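Local atomic coordinates of lipase (PDB entry 6A0W), a protein that probably hydrolyses ester bonds of triglycerides and related lipids, as a class 3 lipase of the alpha/beta-hydrolase clan. Residues 78-83 and 151-156; 145-150 and 182-187; 156-161 and 190-195. One frame throughout, in Å; residues are numbered along the deposited sequence.

Overall arrangement
The three contacts illustrate how one long helix of an alpha/beta-hydrolase fold is tied to its surroundings along its length. Helix 137-160 supplies a segment to each. In contact 2, 145-150 meets helix 173-188; in contact 1, 151-156 meets the edge strand 78-85; in contact 3, 156-161 meets the loop between helix 173-188 and strand 197-202. Contact centres lie about 11 Å apart for contacts 1 and 2, and about 13 Å for the other two pairs. Along the chain, contact 1 closes before contact 3 opens, the two sharing D156, whereas contact 2 interleaves with both. The helix is thereby joined to both the sheet edge and the helix following the probable nucleophile elbow.

Contact 1 (78-83 and 151-156); sequences KLIKTF and FPVVQD
In I80 a chi1 of -52° sets CG1 beside the backbone N and puts CG2 anti to it; in V153 a chi1 of -177° places CG1 anti to its own backbone N, and these two methyls meet at 3.5 Å between I80 CG2 and V153 CG1. The two side chains run past one another head to tail, while the longer CG1-CD1 branch of I80 turns away from the helix. K81 meets both methyls of the same valine, its CB near V153 CG1 and its CD 4.1 Å from V153 CG2. One valine thus receives two consecutive strand residues. A classic beta bulge explains this, because I80 and K81 both face I94 on the adjacent strand, and both CB atoms are directed at the helix. Bends in the K81 chain carry its ammonium group to a weak hydrogen bond with D149 O, one turn earlier in the helix. The contact is small, burying 120 Å², and lies at the surface. It joins helix 137-160 to the edge strand 78-85 of the mixed sheet, while V154 reaches I94 on strand 90-97 and F151 packs against L185 of helix 173-188.

Contact 2 (145-150 and 182-187); sequences QVVKDY and GMDLYQ
V147 and Y150, one helical turn apart, meet D184 and L185 where two helices of the alpha/beta-hydrolase fold pack, helix 137-160 against helix 173-188, the latter following the probable nucleophile elbow. Their short segments cross at -56° with axes 12.3 Å apart, a wide separation bridged by side chains. The first to reach across is V147, with CG2 anti to the backbone N and directed over the gap; V147 CG2 approaches D184 OD2 to 3.3 Å, the two side chains crossing at about a right angle. This is a methyl against a carboxylate oxygen, so the polar needs of D184 are met by others: R188 NE forms a salt bridge with OD1, and Y143 OH is hydrogen-bonded to OD2. Such partners would probably stabilise the negative charge in this buried position. The helix is kinked just before Y150, where V146 O accepts from both D149 N and Y150 N. At the end of the segment, Y150 has a chi1 of 93°, away from the staggered values, and its ring extends toward L185 from the opposite direction. The contact is edge-on: L185 CD1 lies near the plane of the ring, 4.3 Å from Y150 CE1. F107 meets the same tyrosine in an edge-to-face stack. Y143 OH is also hydrogen-bonded to Y150 OH, so the Y143 hydroxyl links Y150 OH to D184 OD2. Beyond that polar link, the hydroxyl end of Y150 borders hydrocarbon, with Y150 OH 4.0 Å from L185 CG.

Contact 3 (156-161 and 190-195); sequences DQLTAY and KRLSPK
T159 OG1 is gripped from two directions, accepting a hydrogen bond from R191 NH1 and giving its own proton to Q155 O one turn earlier in the helix. The bond from R191 NH1 to T159 OG1 is 2.8 Å long and nearly straight, at 166°, and the oxygen lies almost in the guanidinium plane, only 9° out of it. T159 is suited to both roles because chi1 of -55° holds OG1 beside its own backbone N, near the preceding turn. R191 reaches it from the loop after helix 173-188 through a bend at chi3. Its NH2 forms a salt bridge with E189 OE1 and is also hydrogen-bonded to Q155 O, so Q155 O serves both the threonine and the arginine. L158 takes one face of the group: its CG lies over the centre of the R191 guanidinium, 4.3 Å from the plane, and L158 CD2 is 4.1 Å from R191 NE. The same methyl continues to the next loop residue, with L158 CD2 3.8 Å from L192 CG. The contact fastens the last turn of helix 137-160 to the loop leading into strand 197-202. In its chemistry, T159 OG1 holds the guanidinium in its plane, NH2 has E189 and Q155 O as further partners, and L158 lies over one face, a combination that should restrict the rotation of the group, while E189 probably balances its charge.

Contact 1 (78-83 and 151-156)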
loop_
_atom_site.group_PDB
_atom_site.type_symbol
_atom_site.label_atom_id
_atom_site.label_comp_id
_atom_site.label_asym_id
_atom_site.label_seq_id
_atom_site.Cartn_x
_atom_site.Cartn_y
_atom_site.Cartn_z
ATOM N N LYS A 78 -14.493 1.508 -15.004
ATOM C CA LYS A 78 -15.852 1.757 -14.497
ATOM C C LYS A 78 -15.903 1.652 -12.982
ATOM O O LYS A 78 -15.607 0.603 -12.384
ATOM C CB LYS A 78 -16.835 0.711 -15.044
ATOM C CG LYS A 78 -17.690 1.166 -16.208
ATOM C CD LYS A 78 -17.169 0.660 -17.549
ATOM C CE LYS A 78 -18.032 -0.472 -18.096
ATOM N NZ LYS A 78 -17.224 -1.422 -18.916
ATOM N N LEU A 79 -16.290 2.735 -12.343
ATOM C CA LEU A 79 -16.426 2.758 -10.904
ATOM C C LEU A 79 -17.655 1.938 -10.543
ATOM O O LEU A 79 -18.722 2.193 -11.047
ATOM C CB LEU A 79 -16.641 4.180 -10.403
ATOM C CG LEU A 79 -15.347 4.902 -10.063
ATOM C CD1 LEU A 79 -15.715 6.359 -9.787
ATOM C CD2 LEU A 79 -14.615 4.249 -8.883
ATOM N N ILE A 80 -17.505 1.000 -9.630
ATOM C CA ILE A 80 -18.625 0.179 -9.192
ATOM C C ILE A 80 -19.165 0.732 -7.892
ATOM O O ILE A 80 -20.361 0.837 -7.738
ATOM C CB ILE A 80 -18.189 -1.293 -9.001
ATOM C CG1 ILE A 80 -17.479 -1.802 -10.257
ATOM C CG2 ILE A 80 -19.387 -2.192 -8.685
ATOM C CD1 ILE A 80 -18.277 -1.620 -11.532
ATOM N N LYS A 81 -18.299 1.258 -7.031
ATOM C CA LYS A 81 -18.734 1.703 -5.727
ATOM C C LYS A 81 -17.641 2.553 -5.140
ATOM O O LYS A 81 -16.485 2.200 -5.275
ATOM C CB LYS A 81 -18.919 0.476 -4.829
ATOM C CG LYS A 81 -19.396 0.770 -3.405
ATOM C CD LYS A 81 -20.909 0.686 -3.357
ATOM C CE LYS A 81 -21.496 1.093 -2.016
ATOM N NZ LYS A 81 -21.117 0.193 -0.895
ATOM N N THR A 82 -18.003 3.599 -4.406
ATOM C CA THR A 82 -17.053 4.339 -3.559
ATOM C C THR A 82 -17.572 4.341 -2.139
ATOM O O THR A 82 -18.724 4.017 -1.940
ATOM C CB THR A 82 -16.865 5.789 -4.030
ATOM O OG1 THR A 82 -18.062 6.513 -3.817
ATOM C CG2 THR A 82 -16.552 5.836 -5.526
ATOM N N PHE A 83 -16.689 4.540 -1.171
ATOM C CA PHE A 83 -17.049 4.502 0.250
ATOM C C PHE A 83 -16.093 5.348 1.113
ATOM O O PHE A 83 -14.945 5.598 0.750
ATOM C CB PHE A 83 -17.060 3.068 0.779
ATOM C CG PHE A 83 -15.824 2.290 0.455
ATOM C CD1 PHE A 83 -15.714 1.614 -0.750
ATOM C CD2 PHE A 83 -14.765 2.256 1.338
ATOM C CE1 PHE A 83 -14.553 0.925 -1.073
ATOM C CE2 PHE A 83 -13.613 1.552 1.030
ATOM C CZ PHE A 83 -13.514 0.887 -0.172
ATOM N N PHE A 151 -16.614 -5.419 0.585
ATOM C CA PHE A 151 -16.539 -6.864 0.452
ATOM C C PHE A 151 -17.662 -7.455 -0.401
ATOM O O PHE A 151 -17.373 -8.190 -1.355
ATOM C CB PHE A 151 -16.503 -7.515 1.834
ATOM C CG PHE A 151 -16.006 -8.940 1.815
ATOM C CD1 PHE A 151 -14.661 -9.213 1.899
ATOM C CD2 PHE A 151 -16.886 -9.996 1.660
ATOM C CE1 PHE A 151 -14.186 -10.488 1.760
ATOM C CE2 PHE A 151 -16.423 -11.290 1.526
ATOM C CZ PHE A 151 -15.070 -11.535 1.589
ATOM N N PRO A 152 -18.935 -7.052 -0.158
ATOM C CA PRO A 152 -20.035 -7.645 -0.971
ATOM C C PRO A 152 -19.899 -7.298 -2.424
ATOM O O PRO A 152 -20.268 -8.079 -3.286
ATOM C CB PRO A 152 -21.315 -6.994 -0.425
ATOM C CG PRO A 152 -20.885 -6.190 0.777
ATOM C CD PRO A 152 -19.441 -6.397 1.064
ATOM N N VAL A 153 -19.413 -6.089 -2.689
ATOM C CA VAL A 153 -19.250 -5.614 -4.051
ATOM C C VAL A 153 -18.152 -6.384 -4.784
ATOM O O VAL A 153 -18.341 -6.737 -5.942
ATOM C CB VAL A 153 -18.912 -4.110 -4.068
ATOM C CG1 VAL A 153 -18.828 -3.610 -5.501
ATOM C CG2 VAL A 153 -19.985 -3.339 -3.299
ATOM N N VAL A 154 -17.061 -6.749 -4.105
ATOM C CA VAL A 154 -16.018 -7.557 -4.811
ATOM C C VAL A 154 -16.568 -8.971 -5.163
ATOM O O VAL A 154 -16.424 -9.480 -6.305
ATOM C CB VAL A 154 -14.754 -7.705 -3.940
ATOM C CG1 VAL A 154 -13.789 -8.692 -4.567
ATOM C CG2 VAL A 154 -14.084 -6.358 -3.765
ATOM N N GLN A 155 -17.309 -9.541 -4.204
ATOM C CA GLN A 155 -18.029 -10.822 -4.419
ATOM C C GLN A 155 -18.951 -10.772 -5.607
ATOM O O GLN A 155 -18.925 -11.644 -6.484
ATOM C CB GLN A 155 -18.811 -11.238 -3.182
ATOM C CG GLN A 155 -17.943 -11.575 -1.992
ATOM C CD GLN A 155 -18.560 -12.648 -1.107
ATOM O OE1 GLN A 155 -19.316 -12.345 -0.173
ATOM N NE2 GLN A 155 -18.152 -13.900 -1.335
ATOM N N ASP A 156 -19.642 -9.648 -5.732
ATOM C CA ASP A 156 -20.624 -9.484 -6.798
ATOM C C ASP A 156 -20.004 -9.347 -8.191
ATOM O O ASP A 156 -20.502 -9.873 -9.192
ATOM C CB ASP A 156 -21.515 -8.272 -6.446
ATOM C CG ASP A 156 -22.845 -8.338 -7.135
ATOM O OD1 ASP A 156 -23.671 -9.221 -6.767
ATOM O OD2 ASP A 156 -23.008 -7.587 -8.111
#

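Contact 2 (145-150 and 182-187)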
loop_
_atom_site.group_PDB
_atom_site.type_symbol
_atom_site.label_atom_id
_atom_site.label_comp_id
_atom_site.label_asym_id
_atom_site.label_seq_id
_atom_site.Cartn_x
_atom_site.Cartn_y
_atom_site.Cartn_z
ATOM N N GLN A 145 -14.691 -0.825 9.700
ATOM C CA GLN A 145 -15.719 0.068 9.141
ATOM C C GLN A 145 -15.929 -0.128 7.655
ATOM O O GLN A 145 -17.064 -0.257 7.190
ATOM C CB GLN A 145 -15.389 1.542 9.385
ATOM C CG GLN A 145 -15.291 1.954 10.846
ATOM C CD GLN A 145 -16.638 1.758 11.554
ATOM O OE1 GLN A 145 -17.688 2.206 11.059
ATOM N NE2 GLN A 145 -16.642 0.896 12.566
ATOM N N VAL A 146 -14.852 -0.209 6.885
ATOM C CA VAL A 146 -15.027 -0.184 5.427
ATOM C C VAL A 146 -15.332 -1.550 4.824
ATOM O O VAL A 146 -15.888 -1.625 3.695
ATOM C CB VAL A 146 -13.841 0.492 4.690
ATOM C CG1 VAL A 146 -13.724 1.943 5.146
ATOM C CG2 VAL A 146 -12.552 -0.265 4.944
ATOM N N VAL A 147 -15.036 -2.622 5.582
ATOM C CA VAL A 147 -15.268 -3.984 5.051
ATOM C C VAL A 147 -16.733 -4.204 4.638
ATOM O O VAL A 147 -17.013 -4.803 3.606
ATOM C CB VAL A 147 -14.752 -5.097 6.005
ATOM C CG1 VAL A 147 -15.531 -5.146 7.308
ATOM C CG2 VAL A 147 -14.871 -6.434 5.339
ATOM N N LYS A 148 -17.662 -3.564 5.342
ATOM C CA LYS A 148 -19.090 -3.717 5.049
ATOM C C LYS A 148 -19.398 -3.100 3.717
ATOM O O LYS A 148 -20.330 -3.516 3.039
ATOM C CB LYS A 148 -19.916 -2.961 6.100
ATOM C CG LYS A 148 -19.682 -3.493 7.502
ATOM C CD LYS A 148 -20.087 -2.489 8.567
ATOM C CE LYS A 148 -20.270 -3.176 9.912
ATOM N NZ LYS A 148 -20.535 -2.159 10.962
ATOM N N ASP A 149 -18.681 -2.032 3.374
ATOM C CA ASP A 149 -18.958 -1.317 2.136
ATOM C C ASP A 149 -18.403 -2.076 0.937
ATOM O O ASP A 149 -18.972 -2.020 -0.148
ATOM C CB ASP A 149 -18.321 0.089 2.192
ATOM C CG ASP A 149 -18.782 0.889 3.382
ATOM O OD1 ASP A 149 -19.978 0.729 3.697
ATOM O OD2 ASP A 149 -17.975 1.659 3.974
ATOM N N TYR A 150 -17.179 -2.592 1.032
ATOM C CA TYR A 150 -16.542 -3.091 -0.205
ATOM C C TYR A 150 -16.660 -4.605 -0.469
ATOM O O TYR A 150 -16.651 -5.007 -1.621
ATOM C CB TYR A 150 -15.061 -2.643 -0.301
ATOM C CG TYR A 150 -14.110 -3.633 0.255
ATOM C CD1 TYR A 150 -13.615 -4.651 -0.528
ATOM C CD2 TYR A 150 -13.766 -3.614 1.579
ATOM C CE1 TYR A 150 -12.816 -5.630 0.010
ATOM C CE2 TYR A 150 -12.942 -4.585 2.112
ATOM C CZ TYR A 150 -12.481 -5.599 1.328
ATOM O OH TYR A 150 -11.693 -6.615 1.880
ATOM N N GLY A 182 -6.669 -7.660 1.462
ATOM C CA GLY A 182 -6.191 -8.822 0.723
ATOM C C GLY A 182 -6.239 -10.088 1.588
ATOM O O GLY A 182 -6.631 -11.137 1.119
ATOM N N MET A 183 -5.811 -9.985 2.839
ATOM C CA MET A 183 -5.909 -11.112 3.771
ATOM C C MET A 183 -7.367 -11.576 4.079
ATOM O O MET A 183 -7.684 -12.778 3.954
ATOM C CB MET A 183 -5.162 -10.768 5.052
ATOM C CG MET A 183 -3.656 -10.605 4.883
ATOM S SD MET A 183 -2.886 -12.085 4.213
ATOM C CE MET A 183 -2.844 -11.656 2.481
ATOM N N ASP A 184 -8.288 -10.620 4.130
ATOM C CA ASP A 184 -9.728 -10.930 4.341
ATOM C C ASP A 184 -10.340 -11.608 3.128
ATOM O O ASP A 184 -11.053 -12.621 3.219
ATOM C CB ASP A 184 -10.479 -9.615 4.671
ATOM C CG ASP A 184 -11.831 -9.838 5.398
ATOM O OD1 ASP A 184 -12.061 -10.929 5.928
ATOM O OD2 ASP A 184 -12.687 -8.933 5.392
ATOM N N LEU A 185 -10.072 -11.067 1.953
ATOM C CA LEU A 185 -10.468 -11.736 0.737
ATOM C C LEU A 185 -9.920 -13.178 0.669
ATOM O O LEU A 185 -10.640 -14.123 0.295
ATOM C CB LEU A 185 -10.011 -10.927 -0.482
ATOM C CG LEU A 185 -10.783 -9.616 -0.635
ATOM C CD1 LEU A 185 -10.061 -8.611 -1.529
ATOM C CD2 LEU A 185 -12.189 -9.924 -1.163
ATOM N N TYR A 186 -8.632 -13.346 0.957
ATOM C CA TYR A 186 -8.080 -14.697 0.966
ATOM C C TYR A 186 -8.869 -15.582 1.964
ATOM O O TYR A 186 -9.055 -16.770 1.714
ATOM C CB TYR A 186 -6.589 -14.675 1.316
ATOM C CG TYR A 186 -5.954 -16.034 1.592
ATOM C CD1 TYR A 186 -5.614 -16.909 0.562
ATOM C CD2 TYR A 186 -5.609 -16.383 2.879
ATOM C CE1 TYR A 186 -5.049 -18.163 0.834
ATOM C CE2 TYR A 186 -5.000 -17.600 3.169
ATOM C CZ TYR A 186 -4.713 -18.462 2.154
ATOM O OH TYR A 186 -4.119 -19.617 2.548
ATOM N N GLN A 187 -9.175 -15.036 3.137
ATOM C CA GLN A 187 -9.798 -15.826 4.203
ATOM C C GLN A 187 -11.227 -16.173 3.837
ATOM O O GLN A 187 -11.598 -17.308 3.954
ATOM C CB GLN A 187 -9.733 -15.120 5.548
ATOM C CG GLN A 187 -8.345 -15.049 6.161
ATOM C CD GLN A 187 -8.105 -13.797 6.962
ATOM O OE1 GLN A 187 -9.034 -13.035 7.202
ATOM N NE2 GLN A 187 -6.859 -13.589 7.434
#

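Contact 3 (156-161 and 190-195)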
loop_
_atom_site.group_PDB
_atom_site.type_symbol
_atom_site.label_atom_id
_atom_site.label_comp_id
_atom_site.label_asym_id
_atom_site.label_seq_id
_atom_site.Cartn_x
_atom_site.Cartn_y
_atom_site.Cartn_z
ATOM N N ASP A 156 -19.642 -9.648 -5.732
ATOM C CA ASP A 156 -20.624 -9.484 -6.798
ATOM C C ASP A 156 -20.004 -9.347 -8.191
ATOM O O ASP A 156 -20.502 -9.873 -9.192
ATOM C CB ASP A 156 -21.515 -8.272 -6.446
ATOM C CG ASP A 156 -22.845 -8.338 -7.135
ATOM O OD1 ASP A 156 -23.671 -9.221 -6.767
ATOM O OD2 ASP A 156 -23.008 -7.587 -8.111
ATOM N N GLN A 157 -18.937 -8.555 -8.269
ATOM C CA GLN A 157 -18.203 -8.391 -9.518
ATOM C C GLN A 157 -17.493 -9.684 -9.965
ATOM O O GLN A 157 -17.439 -10.007 -11.149
ATOM C CB GLN A 157 -17.179 -7.259 -9.343
ATOM C CG GLN A 157 -17.849 -5.894 -9.270
ATOM C CD GLN A 157 -18.382 -5.464 -10.611
ATOM O OE1 GLN A 157 -17.632 -5.397 -11.599
ATOM N NE2 GLN A 157 -19.671 -5.090 -10.648
ATOM N N LEU A 158 -16.918 -10.392 -9.005
ATOM C CA LEU A 158 -16.237 -11.619 -9.300
ATOM C C LEU A 158 -17.231 -12.692 -9.766
ATOM O O LEU A 158 -16.991 -13.344 -10.799
ATOM C CB LEU A 158 -15.490 -12.059 -8.053
ATOM C CG LEU A 158 -14.445 -13.164 -8.139
ATOM C CD1 LEU A 158 -13.358 -12.822 -9.148
ATOM C CD2 LEU A 158 -13.849 -13.347 -6.758
ATOM N N THR A 159 -18.410 -12.753 -9.142
ATOM C CA THR A 159 -19.502 -13.583 -9.698
ATOM C C THR A 159 -19.839 -13.237 -11.138
ATOM O O THR A 159 -19.919 -14.130 -12.009
ATOM C CB THR A 159 -20.784 -13.479 -8.859
ATOM O OG1 THR A 159 -20.486 -13.807 -7.497
ATOM C CG2 THR A 159 -21.851 -14.425 -9.368
ATOM N N ALA A 160 -19.912 -11.945 -11.436
ATOM C CA ALA A 160 -20.245 -11.535 -12.786
ATOM C C ALA A 160 -19.081 -11.661 -13.790
ATOM O O ALA A 160 -19.292 -11.712 -15.014
ATOM C CB ALA A 160 -20.810 -10.126 -12.773
ATOM N N TYR A 161 -17.857 -11.678 -13.272
ATOM C CA TYR A 161 -16.651 -11.678 -14.118
ATOM C C TYR A 161 -15.629 -12.632 -13.536
ATOM O O TYR A 161 -14.641 -12.191 -12.929
ATOM C CB TYR A 161 -16.045 -10.254 -14.151
ATOM C CG TYR A 161 -16.948 -9.251 -14.826
ATOM C CD1 TYR A 161 -17.035 -9.195 -16.218
ATOM C CD2 TYR A 161 -17.832 -8.461 -14.076
ATOM C CE1 TYR A 161 -17.905 -8.320 -16.832
ATOM C CE2 TYR A 161 -18.717 -7.604 -14.691
ATOM C CZ TYR A 161 -18.753 -7.537 -16.067
ATOM O OH TYR A 161 -19.566 -6.603 -16.685
ATOM N N LYS A 190 -13.509 -17.664 -1.310
ATOM C CA LYS A 190 -12.763 -18.875 -1.631
ATOM C C LYS A 190 -12.452 -18.924 -3.121
ATOM O O LYS A 190 -11.629 -19.701 -3.536
ATOM C CB LYS A 190 -13.538 -20.128 -1.207
ATOM C CG LYS A 190 -14.936 -20.180 -1.822
ATOM C CD LYS A 190 -15.327 -21.546 -2.373
ATOM C CE LYS A 190 -16.451 -21.414 -3.391
ATOM N NZ LYS A 190 -17.758 -21.200 -2.710
ATOM N N ARG A 191 -13.142 -18.155 -3.955
ATOM C CA ARG A 191 -12.763 -18.090 -5.346
ATOM C C ARG A 191 -11.421 -17.378 -5.620
ATOM O O ARG A 191 -10.928 -17.405 -6.749
ATOM C CB ARG A 191 -13.874 -17.440 -6.132
ATOM C CG ARG A 191 -15.170 -18.264 -6.065
ATOM C CD ARG A 191 -16.309 -17.469 -6.675
ATOM N NE ARG A 191 -16.619 -16.277 -5.884
ATOM C CZ ARG A 191 -17.580 -15.409 -6.175
ATOM N NH1 ARG A 191 -18.288 -15.550 -7.291
ATOM N NH2 ARG A 191 -17.745 -14.339 -5.406
ATOM N N LEU A 192 -10.841 -16.750 -4.600
ATOM C CA LEU A 192 -9.591 -16.016 -4.764
ATOM C C LEU A 192 -8.474 -16.808 -4.134
ATOM O O LEU A 192 -8.685 -17.383 -3.063
ATOM C CB LEU A 192 -9.665 -14.625 -4.138
ATOM C CG LEU A 192 -10.564 -13.672 -4.905
ATOM C CD1 LEU A 192 -10.816 -12.427 -4.066
ATOM C CD2 LEU A 192 -10.079 -13.341 -6.305
ATOM N N SER A 193 -7.282 -16.705 -4.733
ATOM C CA SER A 193 -6.064 -17.404 -4.281
ATOM C C SER A 193 -4.849 -16.662 -4.851
ATOM O O SER A 193 -5.042 -15.712 -5.619
ATOM C CB SER A 193 -6.050 -18.838 -4.834
ATOM O OG SER A 193 -5.892 -18.829 -6.243
ATOM N N PRO A 194 -3.633 -17.232 -4.695
ATOM C CA PRO A 194 -2.448 -16.600 -5.258
ATOM C C PRO A 194 -2.462 -16.532 -6.754
ATOM O O PRO A 194 -1.873 -15.588 -7.307
ATOM C CB PRO A 194 -1.305 -17.486 -4.786
ATOM C CG PRO A 194 -1.794 -17.983 -3.466
ATOM C CD PRO A 194 -3.254 -18.236 -3.692
ATOM N N LYS A 195 -3.342 -17.299 -7.386
ATOM C CA LYS A 195 -3.449 -17.228 -8.848
ATOM C C LYS A 195 -4.136 -15.985 -9.322
ATOM O O LYS A 195 -3.939 -15.606 -10.473
ATOM C CB LYS A 195 -4.193 -18.426 -9.425
ATOM C CG LYS A 195 -3.598 -19.788 -9.050
ATOM C CD LYS A 195 -4.660 -20.885 -9.043
ATOM C CE LYS A 195 -4.594 -21.729 -7.774
ATOM N NZ LYS A 195 -4.549 -23.149 -8.196
#